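Local coordinates for WbbM protein (PDB 6U4B), which is a bifunctional glycosyltransferase that probably polymerises an O-antigen polysaccharide of Klebsiella pneumoniae, assembles as a trimer and binds magnesium, at residues 544-547 / 548-551; 433-436 / 437-441; 533-536 / 537-541; 508-511 / 512-516; 452-455 / 456-459. All coordinates share one frame; numbering follows the deposited sequence.

Contact 1: 544-547 / 548-551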
loop_
_atom_site.group_PDB
_atom_site.type_symbol
_atom_site.label_atom_id
_atom_site.label_comp_id
_atom_site.label_asym_id
_atom_site.label_seq_id
_atom_site.Cartn_x
_atom_site.Cartn_y
_atom_site.Cartn_z
ATOM N N ALA A 544 21.415 35.700 -6.842
ATOM C CA ALA A 544 20.007 35.649 -7.218
ATOM C C ALA A 544 19.618 34.262 -7.716
ATOM O O ALA A 544 18.517 33.778 -7.425
ATOM C CB ALA A 544 19.712 36.701 -8.285
ATOM N N THR A 545 20.507 33.610 -8.471
ATOM C CA THR A 545 20.223 32.262 -8.952
ATOM C C THR A 545 20.184 31.264 -7.801
ATOM O O THR A 545 19.313 30.388 -7.761
ATOM C CB THR A 545 21.266 31.840 -9.988
ATOM O OG1 THR A 545 21.290 32.787 -11.064
ATOM C CG2 THR A 545 20.938 30.459 -10.546
ATOM N N TYR A 546 21.118 31.382 -6.853
ATOM C CA TYR A 546 21.116 30.487 -5.701
ATOM C C TYR A 546 19.824 30.622 -4.903
ATOM O O TYR A 546 19.261 29.619 -4.444
ATOM C CB TYR A 546 22.335 30.766 -4.821
ATOM C CG TYR A 546 22.476 29.822 -3.647
ATOM C CD1 TYR A 546 22.224 28.463 -3.791
ATOM C CD2 TYR A 546 22.875 30.287 -2.399
ATOM C CE1 TYR A 546 22.352 27.596 -2.725
ATOM C CE2 TYR A 546 23.009 29.426 -1.326
ATOM C CZ TYR A 546 22.745 28.081 -1.496
ATOM O OH TYR A 546 22.876 27.218 -0.435
ATOM N N MET A 547 19.331 31.853 -4.736
ATOM C CA MET A 547 18.050 32.051 -4.065
ATOM C C MET A 547 16.920 31.370 -4.826
ATOM O O MET A 547 16.037 30.753 -4.220
ATOM C CB MET A 547 17.765 33.543 -3.903
ATOM C CG MET A 547 18.768 34.279 -3.036
ATOM S SD MET A 547 18.899 33.611 -1.364
ATOM C CE MET A 547 20.510 32.831 -1.434
ATOM N N LYS A 548 16.928 31.478 -6.157
ATOM C CA LYS A 548 15.912 30.807 -6.959
ATOM C C LYS A 548 15.997 29.295 -6.800
ATOM O O LYS A 548 14.971 28.605 -6.795
ATOM C CB LYS A 548 16.057 31.198 -8.430
ATOM C CG LYS A 548 15.799 32.664 -8.721
ATOM C CD LYS A 548 15.808 32.923 -10.217
ATOM C CE LYS A 548 14.438 33.363 -10.703
ATOM N NZ LYS A 548 14.203 32.962 -12.119
ATOM N N PHE A 549 17.214 28.764 -6.663
ATOM C CA PHE A 549 17.382 27.328 -6.467
ATOM C C PHE A 549 16.878 26.895 -5.097
ATOM O O PHE A 549 16.240 25.845 -4.968
ATOM C CB PHE A 549 18.851 26.949 -6.654
ATOM C CG PHE A 549 19.152 25.504 -6.373
ATOM C CD1 PHE A 549 18.628 24.502 -7.175
ATOM C CD2 PHE A 549 19.978 25.149 -5.319
ATOM C CE1 PHE A 549 18.908 23.170 -6.920
ATOM C CE2 PHE A 549 20.266 23.821 -5.062
ATOM C CZ PHE A 549 19.730 22.830 -5.865
ATOM N N LEU A 550 17.140 27.701 -4.064
ATOM C CA LEU A 550 16.673 27.357 -2.724
ATOM C C LEU A 550 15.154 27.398 -2.639
ATOM O O LEU A 550 14.540 26.542 -1.990
ATOM C CB LEU A 550 17.296 28.298 -1.692
ATOM C CG LEU A 550 18.812 28.185 -1.518
ATOM C CD1 LEU A 550 19.318 29.184 -0.483
ATOM C CD2 LEU A 550 19.192 26.764 -1.136
ATOM N N ALA A 551 14.529 28.384 -3.287
ATOM C CA ALA A 551 13.071 28.469 -3.268
ATOM C C ALA A 551 12.438 27.317 -4.041
ATOM O O ALA A 551 11.412 26.771 -3.621
ATOM C CB ALA A 551 12.617 29.812 -3.835
#
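Leu550 lies over one face of the Tyr546 ring, one helical turn further on. Its CD1 is 3.9 Å from the ring centroid and 19° off the normal, a CH-pi contact displaced toward the rim, while the second methyl, CD2, meets Tyr546 CE1 at 3.6 Å. Tyr546 holds CG anti to its backbone N (chi1 -176°), whereas Leu550 turns CG beside its own N (chi1 -66°), and the two side chains thereby slant across one another. Among the remaining apolar contacts, Met547 runs alongside Leu550 and reaches Leu550 CD1 with CE at 4.0 Å. Phe549 meets Tyr546 more distantly, its CD2 4.3 Å from Tyr546 CE1 and near the plane of the tyrosine ring. Helix 543-554, which carries all of this, is the crossover helix of the beta-alpha-beta unit between strands 527-528 and 558-560, in the glycosyltransferase family 8 region. Regular i to i+4 backbone bonds bind the turn, from Lys548 N to Ala544 O (3.1 Å) through Ala551 N to Met547 O (3.0 Å). Outward, Phe549 stacks on Phe538, and Met547 and Leu550 pack on Phe78 of the second subunit.

Contact 2: 433-436 / 437-441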
loop_
_atom_site.group_PDB
_atom_site.type_symbol
_atom_site.label_atom_id
_atom_site.label_comp_id
_atom_site.label_asym_id
_atom_site.label_seq_id
_atom_site.Cartn_x
_atom_site.Cartn_y
_atom_site.Cartn_z
ATOM N N ASP A 433 19.227 26.160 -17.541
ATOM C CA ASP A 433 20.184 25.213 -16.968
ATOM C C ASP A 433 21.128 25.978 -16.043
ATOM O O ASP A 433 22.050 26.659 -16.502
ATOM C CB ASP A 433 20.944 24.497 -18.081
ATOM C CG ASP A 433 21.751 23.308 -17.581
ATOM O OD1 ASP A 433 22.066 23.244 -16.373
ATOM O OD2 ASP A 433 22.080 22.434 -18.413
ATOM N N ILE A 434 20.917 25.852 -14.731
ATOM C CA ILE A 434 21.798 26.543 -13.792
ATOM C C ILE A 434 23.130 25.822 -13.623
ATOM O O ILE A 434 24.109 26.443 -13.192
ATOM C CB ILE A 434 21.126 26.738 -12.423
ATOM C CG1 ILE A 434 20.955 25.404 -11.698
ATOM C CG2 ILE A 434 19.783 27.439 -12.583
ATOM C CD1 ILE A 434 20.338 25.544 -10.323
ATOM N N VAL A 435 23.204 24.531 -13.956
ATOM C CA VAL A 435 24.493 23.846 -13.933
ATOM C C VAL A 435 25.391 24.380 -15.040
ATOM O O VAL A 435 26.578 24.656 -14.817
ATOM C CB VAL A 435 24.306 22.322 -14.042
ATOM C CG1 VAL A 435 25.657 21.636 -14.161
ATOM C CG2 VAL A 435 23.551 21.793 -12.836
ATOM N N MET A 436 24.845 24.539 -16.249
ATOM C CA MET A 436 25.602 25.195 -17.309
ATOM C C MET A 436 25.920 26.637 -16.943
ATOM O O MET A 436 26.990 27.146 -17.296
ATOM C CB MET A 436 24.830 25.133 -18.628
ATOM C CG MET A 436 25.522 25.838 -19.793
ATOM S SD MET A 436 27.114 25.111 -20.228
ATOM C CE MET A 436 26.593 23.555 -20.953
ATOM N N GLU A 437 25.012 27.307 -16.227
ATOM C CA GLU A 437 25.307 28.645 -15.723
ATOM C C GLU A 437 26.555 28.632 -14.850
ATOM O O GLU A 437 27.377 29.553 -14.914
ATOM C CB GLU A 437 24.107 29.188 -14.948
ATOM C CG GLU A 437 24.245 30.642 -14.511
ATOM C CD GLU A 437 23.054 31.118 -13.702
ATOM O OE1 GLU A 437 23.261 31.809 -12.680
ATOM O OE2 GLU A 437 21.908 30.793 -14.081
ATOM N N GLY A 438 26.721 27.585 -14.038
ATOM C CA GLY A 438 27.932 27.465 -13.244
ATOM C C GLY A 438 29.149 27.118 -14.079
ATOM O O GLY A 438 30.249 27.615 -13.821
ATOM N N PHE A 439 28.973 26.257 -15.087
ATOM C CA PHE A 439 30.087 25.915 -15.966
ATOM C C PHE A 439 30.634 27.150 -16.668
ATOM O O PHE A 439 31.853 27.307 -16.806
ATOM C CB PHE A 439 29.650 24.869 -16.994
ATOM C CG PHE A 439 29.434 23.497 -16.417
ATOM C CD1 PHE A 439 29.925 23.170 -15.164
ATOM C CD2 PHE A 439 28.747 22.532 -17.136
ATOM C CE1 PHE A 439 29.728 21.906 -14.635
ATOM C CE2 PHE A 439 28.548 21.268 -16.612
ATOM C CZ PHE A 439 29.040 20.956 -15.360
ATOM N N VAL A 440 29.749 28.040 -17.121
ATOM C CA VAL A 440 30.200 29.258 -17.787
ATOM C C VAL A 440 30.890 30.182 -16.791
ATOM O O VAL A 440 31.963 30.730 -17.066
ATOM C CB VAL A 440 29.020 29.959 -18.482
ATOM C CG1 VAL A 440 29.468 31.296 -19.062
ATOM C CG2 VAL A 440 28.442 29.072 -19.568
ATOM N N LYS A 441 30.286 30.359 -15.614
ATOM C CA LYS A 441 30.838 31.276 -14.622
ATOM C C LYS A 441 32.202 30.819 -14.122
ATOM O O LYS A 441 33.076 31.652 -13.857
ATOM C CB LYS A 441 29.859 31.418 -13.455
ATOM C CG LYS A 441 30.293 32.390 -12.375
ATOM C CD LYS A 441 29.301 32.374 -11.225
ATOM C CE LYS A 441 29.765 33.256 -10.081
ATOM N NZ LYS A 441 29.820 34.696 -10.465
#
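Val435 and Phe439 meet one turn apart, side by side and pointing the same way. Val435 CG1 sits over a face of the phenyl ring, 4.0 Å from its centroid and 26° off the normal, and comes to 3.7 Å from Phe439 CZ. Phe439 keeps its CG beside its own N (chi1 -72°), which folds the ring back over the preceding turn. Val435 O also lies over a face, offset toward the rim, 3.5 Å from Phe439 CG. Met436 passes Phe439 at about a right angle, its SD 4.1 Å from Phe439 CB. These side chains occupy the short helix 434-441, which follows strand 428-432 of the family 8 region's large mixed sheet. Asp433 is the N-cap: its OD1 accepts from Met436 N at 3.1 Å with a nearly straight bond (166°), approached from above the carboxylate plane, and takes a weak second bond from Val435 N. Backbone bonds then carry the helix on, among them Phe439 N to Val435 O at 2.9 Å and Val440 N to Met436 O at 2.9 Å. In the outer shell, Glu437 has both carboxylate oxygens engaged: OE1 hydrogen-bonds with Thr545 OG1 and OE2 forms a salt bridge with Lys432 NZ, a pairing that probably favours its charged form. Met436 and Val440 pack on Leu459, while Ile434 faces Phe538 and Phe549.

Contact 3: 533-536 / 537-541; sequences NTDD and FFPNL
The Phe538 ring receives Thr534 O at its edge, in the ring plane, with the carbonyl oxygen 3.5 Å from Phe538 CD2. Phe537 CD2 lies over one face, 3.6 Å above the plane and offset toward the rim; Phe538 CG in turn sits at the edge of the Phe537 ring, in its plane. Thr534 and Phe538 cross at about a right angle, and OG1 of the threonine, set anti to its N (chi1 178°), approaches Phe538 CD2 at 3.9 Å. No hydrogen bond spans the two halves; they meet by van der Waals contact, Pro539 CG resting 3.6 Å from Asp535 O. This is the loop between strand 527-528 and helix 543-554, and it includes a short 3-10 segment, 538-540. Backbone bonds from Asn540 N to Phe537 O (3.3 Å) and from Leu541 N to Phe538 O (3.1 Å) tighten that segment. On the outer side, Asn533 ND2 makes a weak bond to Asp536 OD2 at 2.9 Å, though Asn533 is poorly ordered. Thr534 packs on Arg553 and Phe538 on Val435, and Asn540 OD1 accepts a hydrogen bond from Asn245 N of the second subunit.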
loop_
_atom_site.group_PDB
_atom_site.type_symbol
_atom_site.label_atom_id
_atom_site.label_comp_id
_atom_site.label_asym_id
_atom_site.label_seq_id
_atom_site.Cartn_x
_atom_site.Cartn_y
_atom_site.Cartn_z
ATOM N N ASN A 533 25.985 15.600 -2.522
ATOM C CA ASN A 533 26.378 16.881 -1.942
ATOM C C ASN A 533 25.787 18.001 -2.785
ATOM O O ASN A 533 26.182 18.189 -3.941
ATOM C CB ASN A 533 27.898 17.005 -1.857
ATOM C CG ASN A 533 28.384 17.202 -0.437
ATOM O OD1 ASN A 533 27.610 17.094 0.515
ATOM N ND2 ASN A 533 29.671 17.488 -0.285
ATOM N N THR A 534 24.846 18.746 -2.207
ATOM C CA THR A 534 24.211 19.866 -2.884
ATOM C C THR A 534 24.803 21.214 -2.494
ATOM O O THR A 534 24.463 22.224 -3.119
ATOM C CB THR A 534 22.705 19.875 -2.595
ATOM O OG1 THR A 534 22.101 21.006 -3.233
ATOM C CG2 THR A 534 22.453 19.950 -1.097
ATOM N N ASP A 535 25.674 21.255 -1.489
ATOM C CA ASP A 535 26.251 22.499 -1.000
ATOM C C ASP A 535 27.600 22.831 -1.624
ATOM O O ASP A 535 28.203 23.841 -1.250
ATOM C CB ASP A 535 26.407 22.447 0.524
ATOM C CG ASP A 535 25.230 23.059 1.254
ATOM O OD1 ASP A 535 24.181 23.289 0.616
ATOM O OD2 ASP A 535 25.360 23.320 2.470
ATOM N N ASP A 536 28.091 22.018 -2.558
ATOM C CA ASP A 536 29.425 22.236 -3.103
ATOM C C ASP A 536 29.437 23.152 -4.320
ATOM O O ASP A 536 30.416 23.877 -4.528
ATOM C CB ASP A 536 30.070 20.897 -3.478
ATOM C CG ASP A 536 30.194 19.957 -2.294
ATOM O OD1 ASP A 536 29.515 20.191 -1.273
ATOM O OD2 ASP A 536 30.977 18.987 -2.384
ATOM N N PHE A 537 28.373 23.144 -5.121
ATOM C CA PHE A 537 28.348 23.812 -6.416
ATOM C C PHE A 537 27.420 25.016 -6.456
ATOM O O PHE A 537 27.840 26.112 -6.839
ATOM C CB PHE A 537 27.939 22.797 -7.497
ATOM C CG PHE A 537 27.716 23.398 -8.859
ATOM C CD1 PHE A 537 28.763 23.522 -9.757
ATOM C CD2 PHE A 537 26.451 23.815 -9.250
ATOM C CE1 PHE A 537 28.558 24.065 -11.013
ATOM C CE2 PHE A 537 26.242 24.361 -10.502
ATOM C CZ PHE A 537 27.296 24.484 -11.385
ATOM N N PHE A 538 26.162 24.837 -6.071
ATOM C CA PHE A 538 25.115 25.837 -6.247
ATOM C C PHE A 538 25.291 27.106 -5.409
ATOM O O PHE A 538 24.975 28.196 -5.904
ATOM C CB PHE A 538 23.756 25.198 -5.961
ATOM C CG PHE A 538 23.431 24.051 -6.875
ATOM C CD1 PHE A 538 23.045 24.284 -8.185
ATOM C CD2 PHE A 538 23.523 22.742 -6.431
ATOM C CE1 PHE A 538 22.752 23.233 -9.034
ATOM C CE2 PHE A 538 23.229 21.687 -7.273
ATOM C CZ PHE A 538 22.843 21.933 -8.578
ATOM N N PRO A 539 25.762 27.036 -4.157
ATOM C CA PRO A 539 25.957 28.280 -3.388
ATOM C C PRO A 539 26.990 29.228 -3.982
ATOM O O PRO A 539 27.048 30.387 -3.554
ATOM C CB PRO A 539 26.399 27.777 -2.008
ATOM C CG PRO A 539 25.833 26.411 -1.913
ATOM C CD PRO A 539 25.938 25.850 -3.296
ATOM N N ASN A 540 27.803 28.784 -4.937
ATOM C CA ASN A 540 28.815 29.637 -5.548
ATOM C C ASN A 540 28.342 30.291 -6.840
ATOM O O ASN A 540 29.115 31.022 -7.466
ATOM C CB ASN A 540 30.091 28.833 -5.812
ATOM C CG ASN A 540 30.699 28.274 -4.545
ATOM O OD1 ASN A 540 30.603 28.878 -3.478
ATOM N ND2 ASN A 540 31.330 27.110 -4.656
ATOM N N LEU A 541 27.102 30.042 -7.253
ATOM C CA LEU A 541 26.524 30.708 -8.408
ATOM C C LEU A 541 26.232 32.170 -8.079
ATOM O O LEU A 541 26.499 32.656 -6.975
ATOM C CB LEU A 541 25.247 29.992 -8.839
ATOM C CG LEU A 541 25.376 28.633 -9.524
ATOM C CD1 LEU A 541 24.113 27.816 -9.325
ATOM C CD2 LEU A 541 25.641 28.830 -11.001
#

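Contact 4: 508-511 / 512-516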
loop_
_atom_site.group_PDB
_atom_site.type_symbol
_atom_site.label_atom_id
_atom_site.label_comp_id
_atom_site.label_asym_id
_atom_site.label_seq_id
_atom_site.Cartn_x
_atom_site.Cartn_y
_atom_site.Cartn_z
ATOM N N ASP A 508 23.020 20.016 -26.514
ATOM C CA ASP A 508 23.717 21.078 -27.234
ATOM C C ASP A 508 23.082 21.332 -28.595
ATOM O O ASP A 508 22.952 22.486 -29.019
ATOM C CB ASP A 508 25.195 20.724 -27.399
ATOM C CG ASP A 508 26.000 20.964 -26.138
ATOM O OD1 ASP A 508 25.463 21.582 -25.195
ATOM O OD2 ASP A 508 27.174 20.534 -26.099
ATOM N N ILE A 509 22.691 20.265 -29.296
ATOM C CA ILE A 509 22.075 20.414 -30.610
ATOM C C ILE A 509 20.785 21.216 -30.504
ATOM O O ILE A 509 20.531 22.124 -31.306
ATOM C CB ILE A 509 21.829 19.031 -31.241
ATOM C CG1 ILE A 509 23.158 18.354 -31.576
ATOM C CG2 ILE A 509 20.956 19.153 -32.483
ATOM C CD1 ILE A 509 23.017 16.933 -32.065
ATOM N N MET A 510 19.958 20.905 -29.503
ATOM C CA MET A 510 18.687 21.604 -29.350
ATOM C C MET A 510 18.882 23.034 -28.863
ATOM O O MET A 510 18.121 23.924 -29.258
ATOM C CB MET A 510 17.771 20.827 -28.397
ATOM C CG MET A 510 17.281 19.502 -28.972
ATOM S SD MET A 510 16.111 18.643 -27.899
ATOM C CE MET A 510 17.187 18.135 -26.557
ATOM N N ASN A 511 19.882 23.279 -28.013
ATOM C CA ASN A 511 20.165 24.652 -27.603
ATOM C C ASN A 511 20.585 25.504 -28.794
ATOM O O ASN A 511 20.218 26.682 -28.888
ATOM C CB ASN A 511 21.245 24.665 -26.524
ATOM C CG ASN A 511 20.667 24.745 -25.123
ATOM O OD1 ASN A 511 20.338 25.828 -24.642
ATOM N ND2 ASN A 511 20.544 23.599 -24.462
ATOM N N LYS A 512 21.343 24.922 -29.724
ATOM C CA LYS A 512 21.764 25.662 -30.908
ATOM C C LYS A 512 20.592 25.910 -31.848
ATOM O O LYS A 512 20.386 27.035 -32.318
ATOM C CB LYS A 512 22.888 24.907 -31.620
ATOM C CG LYS A 512 23.182 25.393 -33.038
ATOM C CD LYS A 512 24.474 24.787 -33.575
ATOM C CE LYS A 512 24.580 24.933 -35.089
ATOM N NZ LYS A 512 24.500 26.346 -35.546
ATOM N N VAL A 513 19.800 24.871 -32.127
ATOM C CA VAL A 513 18.729 25.011 -33.107
ATOM C C VAL A 513 17.567 25.823 -32.543
ATOM O O VAL A 513 16.919 26.578 -33.277
ATOM C CB VAL A 513 18.277 23.622 -33.598
ATOM C CG1 VAL A 513 17.053 23.734 -34.494
ATOM C CG2 VAL A 513 19.409 22.937 -34.344
ATOM N N PHE A 514 17.296 25.713 -31.244
ATOM C CA PHE A 514 16.162 26.407 -30.645
ATOM C C PHE A 514 16.533 27.766 -30.059
ATOM O O PHE A 514 15.689 28.391 -29.409
ATOM C CB PHE A 514 15.515 25.543 -29.552
ATOM C CG PHE A 514 15.115 24.160 -30.011
ATOM C CD1 PHE A 514 14.871 23.893 -31.350
ATOM C CD2 PHE A 514 14.978 23.127 -29.094
ATOM C CE1 PHE A 514 14.507 22.625 -31.766
ATOM C CE2 PHE A 514 14.610 21.858 -29.505
ATOM C CZ PHE A 514 14.376 21.606 -30.843
ATOM N N TYR A 515 17.760 28.241 -30.277
ATOM C CA TYR A 515 18.205 29.481 -29.649
ATOM C C TYR A 515 17.294 30.644 -30.023
ATOM O O TYR A 515 16.919 30.809 -31.189
ATOM C CB TYR A 515 19.645 29.806 -30.047
ATOM C CG TYR A 515 20.165 31.048 -29.355
ATOM C CD1 TYR A 515 20.344 31.066 -27.977
ATOM C CD2 TYR A 515 20.459 32.202 -30.070
ATOM C CE1 TYR A 515 20.808 32.195 -27.330
ATOM C CE2 TYR A 515 20.926 33.340 -29.429
ATOM C CZ TYR A 515 21.098 33.325 -28.059
ATOM O OH TYR A 515 21.559 34.439 -27.405
ATOM N N SER A 516 16.946 31.454 -29.022
ATOM C CA SER A 516 16.030 32.589 -29.119
ATOM C C SER A 516 14.611 32.171 -29.487
ATOM O O SER A 516 13.787 33.028 -29.829
ATOM C CB SER A 516 16.537 33.652 -30.106
ATOM O OG SER A 516 16.446 33.197 -31.442
#
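Helix 505-513 of the family 8 region ends here, with the Met510 side chain about 8 Å from that of the magnesium ligand Asp406, and the contact is a Met-aromatic pair at the helix C-terminus. Met510 and Phe514 lie side by side, pointing the same way. Met510 CB approaches Phe514 CE2 to 3.5 Å, CG follows at 3.6 Å from the same atom, and SD stands 5.1 Å from the ring centroid in an oblique position, 67° off the normal. Met510 CA lies over one face, displaced toward the rim. Phe514 has CG beside its backbone N (chi1 -54°), which turns the ring back across the last turn. Backbone bonds run on to the very end: Lys512 N to Asp508 O at 3.0 Å, Val513 N to Ile509 O at 3.0 Å and Phe514 N to Met510 O at 2.8 Å. Ile509 and Val513 add a looser contact between their CG2 methyls, 4.5 Å apart. The buried polar groups have partners beyond the contact: Asp508 OD1 is bonded to Tyr471 OH and OD2 to Phe504 N, while Asn511 OD1 accepts from Phe472 N. Phe514 is the first residue to leave helical angles, and with Met510 it forms a Met-aromatic i, i+4 pair closing the C-terminal turn, packed on Phe472 of strand 472-473 in the family 8 region's mixed sheet.

Contact 5: 452-455 / 456-459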
loop_
_atom_site.group_PDB
_atom_site.type_symbol
_atom_site.label_atom_id
_atom_site.label_comp_id
_atom_site.label_asym_id
_atom_site.label_seq_id
_atom_site.Cartn_x
_atom_site.Cartn_y
_atom_site.Cartn_z
ATOM N N VAL A 452 39.007 22.122 -27.050
ATOM C CA VAL A 452 38.736 22.324 -25.629
ATOM C C VAL A 452 38.799 23.819 -25.350
ATOM O O VAL A 452 39.825 24.458 -25.611
ATOM C CB VAL A 452 39.730 21.569 -24.727
ATOM C CG1 VAL A 452 39.592 22.032 -23.286
ATOM C CG2 VAL A 452 39.506 20.067 -24.827
ATOM N N MET A 453 37.716 24.373 -24.819
ATOM C CA MET A 453 37.623 25.802 -24.563
ATOM C C MET A 453 36.712 26.019 -23.367
ATOM O O MET A 453 35.961 25.113 -22.983
ATOM C CB MET A 453 37.094 26.554 -25.793
ATOM C CG MET A 453 36.007 25.816 -26.551
ATOM S SD MET A 453 35.531 26.672 -28.063
ATOM C CE MET A 453 34.793 25.330 -28.988
ATOM N N PRO A 454 36.768 27.196 -22.740
ATOM C CA PRO A 454 35.813 27.498 -21.669
ATOM C C PRO A 454 34.381 27.364 -22.165
ATOM O O PRO A 454 34.083 27.593 -23.338
ATOM C CB PRO A 454 36.145 28.947 -21.294
ATOM C CG PRO A 454 37.580 29.098 -21.655
ATOM C CD PRO A 454 37.788 28.253 -22.880
ATOM N N ALA A 455 33.491 26.979 -21.247
ATOM C CA ALA A 455 32.107 26.697 -21.623
ATOM C C ALA A 455 31.426 27.920 -22.227
ATOM O O ALA A 455 30.613 27.792 -23.151
ATOM C CB ALA A 455 31.329 26.199 -20.409
ATOM N N GLY A 456 31.754 29.114 -21.728
ATOM C CA GLY A 456 31.165 30.320 -22.287
ATOM C C GLY A 456 31.543 30.530 -23.740
ATOM O O GLY A 456 30.696 30.855 -24.576
ATOM N N GLU A 457 32.827 30.359 -24.059
ATOM C CA GLU A 457 33.255 30.487 -25.448
ATOM C C GLU A 457 32.655 29.380 -26.310
ATOM O O GLU A 457 32.272 29.618 -27.463
ATOM C CB GLU A 457 34.781 30.470 -25.541
ATOM C CG GLU A 457 35.304 30.911 -26.897
ATOM C CD GLU A 457 36.763 30.562 -27.104
ATOM O OE1 GLU A 457 37.542 30.638 -26.129
ATOM O OE2 GLU A 457 37.128 30.201 -28.243
ATOM N N TYR A 458 32.564 28.164 -25.765
ATOM C CA TYR A 458 31.959 27.053 -26.498
ATOM C C TYR A 458 30.510 27.350 -26.856
ATOM O O TYR A 458 30.068 27.065 -27.977
ATOM C CB TYR A 458 32.057 25.770 -25.669
ATOM C CG TYR A 458 31.255 24.600 -26.204
ATOM C CD1 TYR A 458 31.711 23.856 -27.286
ATOM C CD2 TYR A 458 30.053 24.227 -25.613
ATOM C CE1 TYR A 458 30.985 22.779 -27.773
ATOM C CE2 TYR A 458 29.318 23.151 -26.092
ATOM C CZ TYR A 458 29.790 22.432 -27.175
ATOM O OH TYR A 458 29.067 21.362 -27.658
ATOM N N LEU A 459 29.757 27.932 -25.922
ATOM C CA LEU A 459 28.360 28.249 -26.191
ATOM C C LEU A 459 28.229 29.315 -27.274
ATOM O O LEU A 459 27.330 29.243 -28.119
ATOM C CB LEU A 459 27.668 28.701 -24.904
ATOM C CG LEU A 459 27.532 27.668 -23.779
ATOM C CD1 LEU A 459 26.443 28.076 -22.792
ATOM C CD2 LEU A 459 27.281 26.272 -24.327
#
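Tyr458 N donates to Pro454 O at 2.9 Å with an N-H...O angle of 163°, and the donor lies nearly along the C=O axis. Leu459 N follows with a bond to Ala455 O, also 2.9 Å. At the far end of its ring, Tyr458 OH hydrogen-bonds with Asp508 OD2 and with Trp503 N. Pro454 occupies the N-cap position of helix 455-461, so its carbonyl receives the first of the backbone bonds. The helix is the next one in the chain after helix 434-441, and Ala455 packs back on Phe439 of that helix. Ahead of the cap, Met453 swings over the first turn. Its CG is wedged between the backbone N and the carbonyl carbon (chi1 38°), after which the chain runs extended and crosses Tyr458 at about a right angle. Met453 CE ends at the edge of the Tyr458 ring, in plane, 3.8 Å from Tyr458 CD1. The sulfur, Met453 SD, passes 3.9 Å from Glu457 OE2, while Glu457 OE1 lies 4.0 Å from Pro454 CD, the extended glutamate chain slanting across the proline. Leu459 CG comes within 3.1 Å of Ala455 O.

All five contacts are local turns of the family 8 region. Contact 4 is the most buried; contacts 1, 2, 3 and 5 are partly buried, and contacts 1 and 3 lean on the second subunit. Contact 2 is the hub, touching contact 1 through a polar link and packing, and contacts 3 and 5 through packing. Contacts 4 and 5 are joined by a side-chain hydrogen bond alone. Methyls lie over ring faces in contacts 1 and 2, joined in contact 2 by a carbonyl oxygen; a ring edge is met by a carbonyl in contact 3 and a methyl in contact 5; contact 4 pairs a methionine with a ring. Contact 3 alone has no hydrogen bond between its segments.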